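Long-range contacts in histidine kinase (PDB 6NB0), which probably transfers phosphate from ATP to a protein histidine, acting as a phosphorelay sensor kinase: residues Ala152-Val157 against Ala225-Leu230; Ala177-Leu182 against Leu251-Arg256; Arg256-His261 against Leu278-Ser283. One frame throughout, in Å; residues are numbered along the deposited sequence. Where two conformers were deposited one is given.

Interaction 1 (Ala152-Val157 against Ala225-Leu230)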
loop_
_atom_site.group_PDB
_atom_site.type_symbol
_atom_site.label_atom_id
_atom_site.label_comp_id
_atom_site.label_asym_id
_atom_site.label_seq_id
_atom_site.Cartn_x
_atom_site.Cartn_y
_atom_site.Cartn_z
ATOM N N ALA A 152 -23.138 -4.191 4.772
ATOM C CA ALA A 152 -24.403 -4.705 4.242
ATOM C C ALA A 152 -24.280 -6.176 3.851
ATOM O O ALA A 152 -25.154 -6.991 4.174
ATOM C CB ALA A 152 -24.866 -3.860 3.052
ATOM N N ARG A 153 -23.184 -6.555 3.194
ATOM C CA ARG A 153 -23.068 -7.937 2.757
ATOM C C ARG A 153 -22.688 -8.888 3.890
ATOM O O ARG A 153 -22.742 -10.107 3.693
ATOM C CB ARG A 153 -22.059 -8.073 1.599
ATOM C CG ARG A 153 -20.588 -7.978 2.017
ATOM C CD ARG A 153 -19.701 -7.815 0.765
ATOM N NE ARG A 153 -19.871 -6.485 0.166
ATOM C CZ ARG A 153 -19.543 -6.184 -1.089
ATOM N NH1 ARG A 153 -19.022 -7.119 -1.882
ATOM N NH2 ARG A 153 -19.742 -4.951 -1.552
ATOM N N ARG A 154 -22.342 -8.368 5.063
ATOM C CA ARG A 154 -22.108 -9.177 6.254
ATOM C C ARG A 154 -23.270 -9.127 7.241
ATOM O O ARG A 154 -23.194 -9.751 8.315
ATOM C CB ARG A 154 -20.814 -8.720 6.947
ATOM C CG ARG A 154 -19.529 -9.061 6.195
ATOM C CD ARG A 154 -19.116 -10.508 6.498
ATOM N NE ARG A 154 -18.736 -10.633 7.898
ATOM C CZ ARG A 154 -17.493 -10.464 8.350
ATOM N NH1 ARG A 154 -16.514 -10.208 7.489
ATOM N NH2 ARG A 154 -17.234 -10.548 9.657
ATOM N N GLY A 155 -24.347 -8.409 6.911
ATOM C CA GLY A 155 -25.482 -8.350 7.815
ATOM C C GLY A 155 -25.230 -7.535 9.068
ATOM O O GLY A 155 -25.927 -7.717 10.072
ATOM N N ILE A 156 -24.286 -6.613 9.022
ATOM C CA ILE A 156 -23.910 -5.787 10.176
ATOM C C ILE A 156 -24.622 -4.450 10.072
ATOM O O ILE A 156 -24.601 -3.807 9.011
ATOM C CB ILE A 156 -22.384 -5.596 10.246
ATOM C CG1 ILE A 156 -21.639 -6.941 10.173
ATOM C CG2 ILE A 156 -21.976 -4.795 11.489
ATOM C CD1 ILE A 156 -22.141 -7.965 11.135
ATOM N N VAL A 157 -25.249 -4.021 11.170
ATOM C CA VAL A 157 -25.912 -2.721 11.229
ATOM C C VAL A 157 -24.876 -1.700 11.677
ATOM O O VAL A 157 -24.168 -1.924 12.668
ATOM C CB VAL A 157 -27.116 -2.761 12.190
ATOM C CG1 VAL A 157 -27.750 -1.375 12.343
ATOM C CG2 VAL A 157 -28.163 -3.782 11.681
ATOM N N ALA A 225 -16.179 -18.502 4.966
ATOM C CA ALA A 225 -17.537 -18.431 4.436
ATOM C C ALA A 225 -18.110 -17.014 4.420
ATOM O O ALA A 225 -19.205 -16.801 3.886
ATOM C CB ALA A 225 -18.464 -19.347 5.242
ATOM N N LEU A 226 -17.421 -16.055 4.987
ATOM C CA LEU A 226 -17.921 -14.690 5.052
ATOM C C LEU A 226 -17.189 -13.808 4.055
ATOM O O LEU A 226 -15.992 -14.012 3.829
ATOM C CB LEU A 226 -17.734 -14.096 6.464
ATOM C CG LEU A 226 -18.374 -14.867 7.627
ATOM C CD1 LEU A 226 -18.151 -14.125 8.952
ATOM C CD2 LEU A 226 -19.869 -15.129 7.389
ATOM N N PRO A 227 -17.868 -12.836 3.442
ATOM C CA PRO A 227 -17.152 -11.857 2.608
ATOM C C PRO A 227 -16.145 -11.091 3.453
ATOM O O PRO A 227 -16.327 -10.904 4.656
ATOM C CB PRO A 227 -18.257 -10.926 2.089
ATOM C CG PRO A 227 -19.556 -11.674 2.309
ATOM C CD PRO A 227 -19.335 -12.650 3.434
ATOM N N HIS A 228 -15.078 -10.627 2.804
ATOM C CA HIS A 228 -14.065 -9.848 3.503
ATOM C C HIS A 228 -13.574 -8.727 2.606
ATOM O O HIS A 228 -13.669 -8.807 1.381
ATOM C CB HIS A 228 -12.874 -10.732 3.905
ATOM C CG HIS A 228 -13.230 -11.790 4.899
ATOM N ND1 HIS A 228 -13.504 -11.505 6.218
ATOM C CD2 HIS A 228 -13.351 -13.130 4.768
ATOM C CE1 HIS A 228 -13.780 -12.632 6.858
ATOM N NE2 HIS A 228 -13.700 -13.628 5.998
ATOM N N VAL A 229 -13.029 -7.686 3.232
ATOM C CA VAL A 229 -12.346 -6.605 2.530
ATOM C C VAL A 229 -10.854 -6.574 2.872
ATOM O O VAL A 229 -10.011 -6.418 1.986
ATOM C CB VAL A 229 -13.017 -5.248 2.858
ATOM C CG1 VAL A 229 -12.180 -4.081 2.388
ATOM C CG2 VAL A 229 -14.411 -5.158 2.231
ATOM N N LEU A 230 -10.517 -6.733 4.150
ATOM C CA LEU A 230 -9.112 -6.651 4.549
ATOM C C LEU A 230 -8.338 -7.898 4.098
ATOM O O LEU A 230 -8.899 -8.973 3.877
ATOM C CB LEU A 230 -9.009 -6.454 6.071
ATOM C CG LEU A 230 -9.735 -5.209 6.615
ATOM C CD1 LEU A 230 -9.621 -5.089 8.153
ATOM C CD2 LEU A 230 -9.224 -3.885 5.941
#
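R154 carries CG beside its backbone N, anti to the carbonyl carbon (chi1 -71°), and bends again at chi2 and chi3, so that its side chain passes P227 in the opposite direction and its guanidinium comes up to L226, P227 and H228. At the guanidinium edge R154 NH1 donates to P227 O at 2.9 Å, almost in line with the carbonyl bond, and that oxygen lies 20° out of the guanidinium plane. L226 CD1 lies over one face, nearer its border than its middle, 3.7 Å from R154 NE. Along the aliphatic part, R154 CD meets P227 CD at 3.7 Å.

R154 sits at the C-terminal end of helix 135-154, where G155, at positive phi, makes a Schellman motif; the loop 225-230 follows strand 207-214, in the region that in related histidine kinases probably includes the ATP lid.

R153 brings its CD to within 3.7 Å of P227 CB, while its NH2 turns back to E148 O. Across from R154, the H228 ring stands 75° from the guanidinium plane. E189 bridges the two: its OE1 forms a salt bridge with R154 NH1 and a hydrogen bond with H228 ND1, and R154 NH2 also bonds to S191 O.

Interaction 2 (Ala177-Leu182 against Leu251-Arg256)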
loop_
_atom_site.group_PDB
_atom_site.type_symbol
_atom_site.label_atom_id
_atom_site.label_comp_id
_atom_site.label_asym_id
_atom_site.label_seq_id
_atom_site.Cartn_x
_atom_site.Cartn_y
_atom_site.Cartn_z
ATOM N N ALA A 177 -10.021 10.284 6.622
ATOM C CA ALA A 177 -11.061 9.458 6.025
ATOM C C ALA A 177 -10.619 8.010 5.968
ATOM O O ALA A 177 -11.404 7.116 6.257
ATOM C CB ALA A 177 -11.408 9.939 4.613
ATOM N N ALA A 178 -9.371 7.761 5.571
ATOM C CA ALA A 178 -8.875 6.386 5.551
ATOM C C ALA A 178 -8.884 5.783 6.958
ATOM O O ALA A 178 -9.262 4.617 7.151
ATOM C CB ALA A 178 -7.464 6.379 4.946
ATOM N N ALA A 179 -8.480 6.574 7.956
ATOM C CA ALA A 179 -8.416 6.081 9.330
ATOM C C ALA A 179 -9.793 5.711 9.860
ATOM O O ALA A 179 -9.958 4.657 10.485
ATOM C CB ALA A 179 -7.747 7.127 10.235
ATOM N N LEU A 180 -10.800 6.554 9.608
ATOM C CA LEU A 180 -12.136 6.242 10.099
ATOM C C LEU A 180 -12.727 5.061 9.348
ATOM O O LEU A 180 -13.397 4.213 9.947
ATOM C CB LEU A 180 -13.047 7.459 9.983
ATOM C CG LEU A 180 -12.578 8.672 10.812
ATOM C CD1 LEU A 180 -13.478 9.839 10.502
ATOM C CD2 LEU A 180 -12.616 8.372 12.299
ATOM N N TRP A 181 -12.501 5.002 8.037
ATOM C CA TRP A 181 -12.928 3.831 7.268
ATOM C C TRP A 181 -12.403 2.539 7.893
ATOM O O TRP A 181 -13.147 1.566 8.063
ATOM C CB TRP A 181 -12.429 3.988 5.826
ATOM C CG TRP A 181 -12.797 2.832 4.901
ATOM C CD1 TRP A 181 -13.883 2.749 4.076
ATOM C CD2 TRP A 181 -12.036 1.628 4.701
ATOM N NE1 TRP A 181 -13.853 1.537 3.371
ATOM C CE2 TRP A 181 -12.727 0.840 3.752
ATOM C CE3 TRP A 181 -10.832 1.134 5.247
ATOM C CZ2 TRP A 181 -12.253 -0.410 3.327
ATOM C CZ3 TRP A 181 -10.365 -0.108 4.817
ATOM C CH2 TRP A 181 -11.076 -0.865 3.882
ATOM N N LEU A 182 -11.113 2.515 8.248
ATOM C CA LEU A 182 -10.512 1.287 8.772
ATOM C C LEU A 182 -11.004 0.997 10.178
ATOM O O LEU A 182 -11.251 -0.164 10.530
ATOM C CB LEU A 182 -8.981 1.410 8.748
ATOM C CG LEU A 182 -8.169 0.206 9.274
ATOM C CD1 LEU A 182 -8.516 -1.071 8.484
ATOM C CD2 LEU A 182 -6.660 0.496 9.158
ATOM N N LEU A 251 -4.219 -2.478 11.974
ATOM C CA LEU A 251 -4.721 -1.175 12.413
ATOM C C LEU A 251 -3.655 -0.081 12.334
ATOM O O LEU A 251 -3.890 1.042 12.794
ATOM C CB LEU A 251 -5.291 -1.276 13.841
ATOM C CG LEU A 251 -6.633 -2.034 13.881
ATOM C CD1 LEU A 251 -7.060 -2.459 15.292
ATOM C CD2 LEU A 251 -7.752 -1.250 13.193
ATOM N N ALA A 252 -2.490 -0.398 11.771
ATOM C CA ALA A 252 -1.386 0.546 11.704
ATOM C C ALA A 252 -1.813 1.898 11.131
ATOM O O ALA A 252 -1.357 2.949 11.601
ATOM C CB ALA A 252 -0.267 -0.057 10.863
ATOM N N LEU A 253 -2.671 1.894 10.100
ATOM C CA LEU A 253 -3.092 3.159 9.496
ATOM C C LEU A 253 -3.775 4.069 10.519
ATOM O O LEU A 253 -3.484 5.266 10.578
ATOM C CB LEU A 253 -4.015 2.906 8.299
ATOM C CG LEU A 253 -4.258 4.113 7.377
ATOM C CD1 LEU A 253 -4.638 3.633 5.970
ATOM C CD2 LEU A 253 -5.360 4.998 7.892
ATOM N N CYS A 254 -4.707 3.526 11.315
ATOM C CA CYS A 254 -5.326 4.319 12.389
ATOM C C CYS A 254 -4.289 4.925 13.334
ATOM O O CYS A 254 -4.359 6.109 13.683
ATOM C CB CYS A 254 -6.295 3.446 13.193
ATOM S SG CYS A 254 -7.601 2.720 12.172
ATOM N N LYS A 255 -3.347 4.109 13.794
ATOM C CA LYS A 255 -2.327 4.592 14.725
ATOM C C LYS A 255 -1.448 5.660 14.081
ATOM O O LYS A 255 -1.172 6.710 14.688
ATOM C CB LYS A 255 -1.473 3.417 15.207
ATOM C CG LYS A 255 -0.339 3.812 16.173
ATOM C CD LYS A 255 0.422 2.573 16.642
ATOM C CE LYS A 255 1.510 2.934 17.660
ATOM N NZ LYS A 255 2.728 3.429 16.982
ATOM N N ARG A 256 -0.980 5.403 12.853
ATOM C CA ARG A 256 -0.091 6.355 12.191
ATOM C C ARG A 256 -0.784 7.691 11.964
ATOM O O ARG A 256 -0.189 8.756 12.179
ATOM C CB ARG A 256 0.392 5.777 10.861
ATOM C CG ARG A 256 1.678 4.975 10.965
ATOM C CD ARG A 256 2.818 5.864 11.377
ATOM N NE ARG A 256 3.910 5.861 10.409
ATOM C CZ ARG A 256 4.671 6.917 10.153
ATOM N NH1 ARG A 256 4.436 8.062 10.782
ATOM N NH2 ARG A 256 5.658 6.830 9.262
#
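Apolar packing carries most of this contact, with L253 and L182 each reaching across to the opposite helix. L253 CG stands anti to its backbone N (chi1 -166°), and the isobutyl group lies against the backbone of helix 173-189 where A178 and A179 offer only methyl groups. Its CD2 comes to 3.5 Å from A179 N and 3.9 Å from A178 CB, and its CD1 also touches A178 CB. In the other direction L182, whose CB points at the partner helix, places CD2 3.7 Å from L253 CB. The two leucines pass each other at a slant, one resting on the other's first side-chain carbon. L182 CD2 also packs on C254 SG, at 3.9 Å. The end of L251, the N-cap residue of helix 252-260, closes this side, its CD2 meeting L182 CG at 4.2 Å.

The sulfur of C254 makes a second kind of contact, with the backbone: SG lies 3.5 Å from A179 O. No hydrogen bond links the two segments.

The backbones come close because the residues facing each other are small: A179 CA and C254 CA are 4.7 Å apart, and the axes of the two short helical segments approach to 8.5 Å. Their directions differ by 136°, an inclined and largely antiparallel crossing. Around this core, F265 of strand 264-267 touches L251 and C254, L230 packs on L182, and E52 and H60 of helix 44-68 touch A178 and A252. Two helices packed side by side over one mixed sheet, together with helix 135-154, are characteristic of the alpha/beta sandwich, or Bergerat fold, of histidine kinase catalytic domains.

Interaction 3 (Arg256-His261 against Leu278-Ser283)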
loop_
_atom_site.group_PDB
_atom_site.type_symbol
_atom_site.label_atom_id
_atom_site.label_comp_id
_atom_site.label_asym_id
_atom_site.label_seq_id
_atom_site.Cartn_x
_atom_site.Cartn_y
_atom_site.Cartn_z
ATOM N N ARG A 256 -0.980 5.403 12.853
ATOM C CA ARG A 256 -0.091 6.355 12.191
ATOM C C ARG A 256 -0.784 7.691 11.964
ATOM O O ARG A 256 -0.189 8.756 12.179
ATOM C CB ARG A 256 0.392 5.777 10.861
ATOM C CG ARG A 256 1.678 4.975 10.965
ATOM C CD ARG A 256 2.818 5.864 11.377
ATOM N NE ARG A 256 3.910 5.861 10.409
ATOM C CZ ARG A 256 4.671 6.917 10.153
ATOM N NH1 ARG A 256 4.436 8.062 10.782
ATOM N NH2 ARG A 256 5.658 6.830 9.262
ATOM N N VAL A 257 -2.033 7.652 11.513
ATOM C CA VAL A 257 -2.721 8.892 11.183
ATOM C C VAL A 257 -3.070 9.645 12.459
ATOM O O VAL A 257 -2.939 10.867 12.532
ATOM C CB VAL A 257 -3.962 8.584 10.321
ATOM C CG1 VAL A 257 -4.864 9.823 10.182
ATOM C CG2 VAL A 257 -3.539 8.066 8.939
ATOM N N ALA A 258 -3.491 8.918 13.498
ATOM C CA ALA A 258 -3.750 9.559 14.790
ATOM C C ALA A 258 -2.505 10.264 15.309
ATOM O O ALA A 258 -2.553 11.442 15.698
ATOM C CB ALA A 258 -4.247 8.516 15.800
ATOM N N GLU A 259 -1.365 9.562 15.321
ATOM C CA GLU A 259 -0.172 10.159 15.892
ATOM C C GLU A 259 0.353 11.288 15.020
ATOM O O GLU A 259 0.925 12.244 15.543
ATOM C CB GLU A 259 0.898 9.095 16.125
ATOM C CG GLU A 259 0.440 8.106 17.205
ATOM C CD GLU A 259 1.419 6.982 17.469
ATOM O OE1 GLU A 259 2.458 6.908 16.769
ATOM O OE2 GLU A 259 1.136 6.176 18.387
ATOM N N ALA A 260 0.125 11.216 13.707
ATOM C CA ALA A 260 0.528 12.300 12.816
ATOM C C ALA A 260 -0.289 13.564 13.070
ATOM O O ALA A 260 0.199 14.676 12.823
ATOM C CB ALA A 260 0.379 11.853 11.359
ATOM N N HIS A 261 -1.524 13.413 13.562
ATOM C CA HIS A 261 -2.340 14.545 13.991
ATOM C C HIS A 261 -2.176 14.853 15.483
ATOM O O HIS A 261 -3.112 15.362 16.105
ATOM C CB HIS A 261 -3.820 14.298 13.662
ATOM C CG HIS A 261 -4.153 14.411 12.201
ATOM N ND1 HIS A 261 -4.001 13.362 11.320
ATOM C CD2 HIS A 261 -4.642 15.446 11.473
ATOM C CE1 HIS A 261 -4.367 13.749 10.109
ATOM N NE2 HIS A 261 -4.768 15.007 10.178
ATOM N N LEU A 278 -12.417 0.528 19.711
ATOM C CA LEU A 278 -11.250 1.174 19.118
ATOM C C LEU A 278 -11.418 2.669 19.356
ATOM O O LEU A 278 -12.489 3.222 19.061
ATOM C CB LEU A 278 -11.162 0.903 17.611
ATOM C CG LEU A 278 -11.192 -0.562 17.138
ATOM C CD1 LEU A 278 -11.153 -0.654 15.601
ATOM C CD2 LEU A 278 -10.015 -1.366 17.760
ATOM N N LYS A 279 -10.395 3.322 19.897
ATOM C CA LYS A 279 -10.506 4.731 20.257
ATOM C C LYS A 279 -9.466 5.498 19.457
ATOM O O LYS A 279 -8.268 5.198 19.541
ATOM C CB LYS A 279 -10.307 4.960 21.754
ATOM C CG LYS A 279 -11.443 4.372 22.630
ATOM C CD LYS A 279 -11.153 4.607 24.104
ATOM C CE LYS A 279 -12.133 3.851 24.966
ATOM N NZ LYS A 279 -11.989 4.239 26.411
ATOM N N PHE A 280 -9.932 6.496 18.712
ATOM C CA PHE A 280 -9.107 7.349 17.861
ATOM C C PHE A 280 -9.201 8.787 18.376
ATOM O O PHE A 280 -10.296 9.279 18.665
ATOM C CB PHE A 280 -9.595 7.205 16.404
ATOM C CG PHE A 280 -8.861 8.072 15.401
ATOM C CD1 PHE A 280 -9.268 9.378 15.160
ATOM C CD2 PHE A 280 -7.790 7.561 14.675
ATOM C CE1 PHE A 280 -8.598 10.170 14.213
ATOM C CE2 PHE A 280 -7.109 8.358 13.730
ATOM C CZ PHE A 280 -7.516 9.647 13.505
ATOM N N ARG A 281 -8.056 9.460 18.529
ATOM C CA ARG A 281 -8.059 10.878 18.866
ATOM C C ARG A 281 -7.108 11.624 17.946
ATOM O O ARG A 281 -6.029 11.120 17.618
ATOM C CB ARG A 281 -7.582 11.173 20.311
ATOM C CG ARG A 281 -8.288 10.521 21.466
ATOM C CD ARG A 281 -7.702 11.120 22.779
ATOM N NE ARG A 281 -6.241 10.991 22.906
ATOM C CZ ARG A 281 -5.359 11.980 22.719
ATOM N NH1 ARG A 281 -5.768 13.197 22.387
ATOM N NH2 ARG A 281 -4.057 11.757 22.866
ATOM N N ALA A 282 -7.477 12.854 17.594
ATOM C CA ALA A 282 -6.648 13.695 16.737
ATOM C C ALA A 282 -6.799 15.129 17.205
ATOM O O ALA A 282 -7.894 15.531 17.600
ATOM C CB ALA A 282 -7.052 13.554 15.252
ATOM N N SER A 283 -5.704 15.893 17.179
ATOM C CA SER A 283 -5.768 17.288 17.568
ATOM C C SER A 283 -6.539 18.074 16.517
ATOM O O SER A 283 -6.429 17.816 15.320
ATOM C CB SER A 283 -4.358 17.866 17.747
ATOM O OG SER A 283 -4.419 19.248 17.987
#
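A258 and F280 meet where the end of helix 252-260 lies over strand 276-283: A258 CB approaches F280 CE2 to 3.5 Å, and V257 CG1 touches the rim of the same ring near its plane, at F280 CZ. The methyl of A258 also rests 3.6 Å from R281 O. One residue beyond the helix, H261 CB packs on A282 CB at 3.7 Å, and the backbone joins there too, S283 N donating to H261 O (2.9 Å, N-H...O angle 160°).

What positions H261 is a bond back into its own helix. With CG beside the backbone N and anti to the carbonyl carbon (chi1 -73°), the ring faces the last turn, where H261 ND1 donates to V257 O at 3.0 Å with the acceptor in the ring plane. The same carbonyl takes the backbone N of H261 from its opposite face, and NE2 is held by D172 N, so both ring nitrogens are engaged and the imidazole's rotation is fixed.

Farther out, L176 of helix 173-189 touches both H261 and F280. Strand 276-283 runs between strands 207-214 and 264-267, antiparallel to both, with the helical segment 256-260 inclined 30° to strand segment 278-283.

From the N terminus, helix 135-154 supplies the first half of interaction 1, which closes across 67 residues on the loop 225-230. Within that span lies helix 173-189, whose own partner, 251-256, comes after 225-230; interaction 2 thus closes a loop of 68 residues that crosses that of interaction 1, and the two touch where V229 and L230 pack on W181 and L182. Helix 252-260 then continues through R256, which belongs to interactions 2 and 3, into interaction 3, which closes a short loop containing strand 264-267. Interactions 2 and 3 adjoin through A179 and F280, joining two helices to the sheet. Interaction 1 lies across the chain's centre from interaction 3, their nearest atoms about 9 Å apart.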